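Local atomic coordinates of dally-like, isoform A (Drosophila melanogaster, PDB entry 6XTZ), a protein that probably serves as a GPI-anchored cell-surface heparan sulfate proteoglycan of the glypican family, binding Wnt, whose palmitoleate it shields, and Hedgehog proteins. Residues V220-C226 with C258-Q262. The protein carries 5 engineered substitutions. Numbering follows the deposited sequence.
Sequences VRLNADC and CLHYQ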
loop_
_atom_site.group_PDB
_atom_site.type_symbol
_atom_site.label_atom_id
_atom_site.label_comp_id
_atom_site.label_asym_id
_atom_site.label_seq_id
_atom_site.Cartn_x
_atom_site.Cartn_y
_atom_site.Cartn_z
ATOM N N VAL A 220 -0.357 -8.806 -16.207
ATOM C CA VAL A 220 -1.572 -8.701 -17.008
ATOM C C VAL A 220 -1.220 -8.059 -18.344
ATOM O O VAL A 220 -0.802 -6.897 -18.395
ATOM C CB VAL A 220 -2.654 -7.895 -16.276
ATOM C CG1 VAL A 220 -3.967 -7.957 -17.042
ATOM C CG2 VAL A 220 -2.833 -8.416 -14.858
ATOM N N ARG A 221 -1.398 -8.813 -19.424
ATOM C CA ARG A 221 -1.115 -8.325 -20.763
ATOM C C ARG A 221 -2.332 -7.617 -21.345
ATOM O O ARG A 221 -3.477 -7.919 -20.996
ATOM C CB ARG A 221 -0.700 -9.474 -21.683
ATOM C CG ARG A 221 0.541 -10.224 -21.232
ATOM C CD ARG A 221 0.841 -11.390 -22.161
ATOM N NE ARG A 221 2.052 -12.106 -21.776
ATOM C CZ ARG A 221 2.078 -13.130 -20.928
ATOM N NH1 ARG A 221 3.228 -13.722 -20.636
ATOM N NH2 ARG A 221 0.955 -13.562 -20.371
ATOM N N LEU A 222 -2.071 -6.668 -22.237
ATOM C CA LEU A 222 -3.149 -6.017 -22.966
ATOM C C LEU A 222 -3.830 -7.015 -23.896
ATOM O O LEU A 222 -3.203 -7.947 -24.406
ATOM C CB LEU A 222 -2.609 -4.831 -23.764
ATOM C CG LEU A 222 -1.883 -3.768 -22.937
ATOM C CD1 LEU A 222 -1.361 -2.650 -23.828
ATOM C CD2 LEU A 222 -2.799 -3.213 -21.863
ATOM N N ASN A 223 -5.129 -6.826 -24.103
ATOM C CA ASN A 223 -5.908 -7.722 -24.943
ATOM C C ASN A 223 -6.027 -7.167 -26.360
ATOM O O ASN A 223 -5.638 -6.033 -26.650
ATOM C CB ASN A 223 -7.295 -7.970 -24.335
ATOM C CG ASN A 223 -8.061 -6.687 -24.063
ATOM O OD1 ASN A 223 -8.018 -5.737 -24.844
ATOM N ND2 ASN A 223 -8.774 -6.658 -22.944
ATOM N N ALA A 224 -6.585 -7.995 -27.248
ATOM C CA ALA A 224 -6.712 -7.614 -28.652
ATOM C C ALA A 224 -7.622 -6.407 -28.835
ATOM O O ALA A 224 -7.383 -5.585 -29.728
ATOM C CB ALA A 224 -7.227 -8.795 -29.470
ATOM N N ASP A 225 -8.661 -6.276 -28.006
ATOM C CA ASP A 225 -9.547 -5.122 -28.123
ATOM C C ASP A 225 -8.813 -3.821 -27.830
ATOM O O ASP A 225 -9.163 -2.772 -28.386
ATOM C CB ASP A 225 -10.749 -5.273 -27.191
ATOM C CG ASP A 225 -11.711 -6.354 -27.652
ATOM O OD1 ASP A 225 -11.445 -6.986 -28.697
ATOM O OD2 ASP A 225 -12.734 -6.569 -26.972
ATOM N N CYS A 226 -7.795 -3.866 -26.967
ATOM C CA CYS A 226 -7.011 -2.667 -26.695
ATOM C C CYS A 226 -6.175 -2.268 -27.901
ATOM O O CYS A 226 -6.046 -1.076 -28.206
ATOM C CB CYS A 226 -6.111 -2.883 -25.478
ATOM S SG CYS A 226 -4.741 -1.705 -25.372
ATOM N N CYS A 258 -7.878 0.378 -22.335
ATOM C CA CYS A 258 -6.779 -0.580 -22.351
ATOM C C CYS A 258 -6.421 -1.032 -20.941
ATOM O O CYS A 258 -6.116 -2.209 -20.715
ATOM C CB CYS A 258 -5.558 0.032 -23.040
ATOM S SG CYS A 258 -5.631 0.044 -24.848
ATOM N N LEU A 259 -6.463 -0.113 -19.976
ATOM C CA LEU A 259 -6.116 -0.405 -18.591
ATOM C C LEU A 259 -7.348 -0.528 -17.700
ATOM O O LEU A 259 -7.260 -0.310 -16.488
ATOM C CB LEU A 259 -5.176 0.670 -18.046
ATOM C CG LEU A 259 -3.952 1.009 -18.900
ATOM C CD1 LEU A 259 -3.103 2.065 -18.206
ATOM C CD2 LEU A 259 -3.131 -0.239 -19.192
ATOM N N HIS A 260 -8.500 -0.877 -18.278
ATOM C CA HIS A 260 -9.731 -0.930 -17.496
ATOM C C HIS A 260 -9.740 -2.078 -16.496
ATOM O O HIS A 260 -10.516 -2.037 -15.537
ATOM C CB HIS A 260 -10.945 -1.040 -18.418
ATOM C CG HIS A 260 -12.253 -0.877 -17.709
ATOM N ND1 HIS A 260 -12.581 0.266 -17.010
ATOM C CD2 HIS A 260 -13.309 -1.713 -17.579
ATOM C CE1 HIS A 260 -13.787 0.127 -16.486
ATOM N NE2 HIS A 260 -14.250 -1.065 -16.815
ATOM N N TYR A 261 -8.895 -3.093 -16.690
ATOM C CA TYR A 261 -8.791 -4.166 -15.709
ATOM C C TYR A 261 -8.279 -3.675 -14.362
ATOM O O TYR A 261 -8.317 -4.435 -13.388
ATOM C CB TYR A 261 -7.884 -5.281 -16.240
ATOM C CG TYR A 261 -6.441 -4.874 -16.453
ATOM C CD1 TYR A 261 -6.023 -4.322 -17.658
ATOM C CD2 TYR A 261 -5.493 -5.057 -15.454
ATOM C CE1 TYR A 261 -4.703 -3.953 -17.857
ATOM C CE2 TYR A 261 -4.174 -4.692 -15.644
ATOM C CZ TYR A 261 -3.784 -4.141 -16.845
ATOM O OH TYR A 261 -2.470 -3.779 -17.032
ATOM N N GLN A 262 -7.807 -2.432 -14.284
ATOM C CA GLN A 262 -7.320 -1.832 -13.052
ATOM C C GLN A 262 -8.373 -0.976 -12.358
ATOM O O GLN A 262 -8.032 -0.228 -11.437
ATOM C CB GLN A 262 -6.082 -0.982 -13.339
ATOM C CG GLN A 262 -4.946 -1.732 -14.002
ATOM C CD GLN A 262 -3.852 -0.807 -14.496
ATOM O OE1 GLN A 262 -4.009 0.412 -14.501
ATOM N NE2 GLN A 262 -2.736 -1.384 -14.918
HETATM O O HOH W 1 -6.487 -4.471 -22.365
#
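Cys258 O, a carbonyl at the C-terminal end of helix 248-258, is approached by a bridging water and by a leucine methyl of segment 220-226. The water donates to Cys258 O at 2.8 Å and accepts from Asn223 N, so two backbones that do not pair directly are joined through one solvent molecule. Against the same oxygen rests Leu222 CD2, which also meets the methyl Leu259 CD2 at 4.0 Å; the two leucine side chains meet at a slant. Covalent closure lies alongside: Cys226 SG and Cys258 SG are bonded at 2.0 Å, with a C-S-S-C torsion of 92°, close to the relaxed value for a disulfide. Cys226 reaches this bond with its sulfur anti to the backbone N (chi1 161°), whereas the sulfur of Cys258 lies beside its own N. Asn223 is the N-cap of helix 224-234, its OD1 accepting from Cys226 N at 2.8 Å. The other end of the contact is a CH-pi interaction, with Val220 CG1 over one face of the Tyr261 ring, 3.6 Å from the centroid and 16° off the normal. Gln262 CG lies over the opposite face, clamping the ring between aliphatic groups, while Leu222 CD2 comes to its edge. With an alanine in place of Tyr261, Val220 CG1 would probably lose its aromatic partner and a gap would open between Val220 and Gln262. Beyond the two segments, Leu65 of helix 51-110 packs on Leu222 and Cys258, and Gln515 of helix 513-538 touches Val220 and Tyr261. Here, in the elongated helical glypican core, the start of one helix is tied to the end of another by complementary means: the disulfide fixes their spacing, the water links the Asn223 amide to the Cys258 carbonyl, and apolar contacts fill the interface.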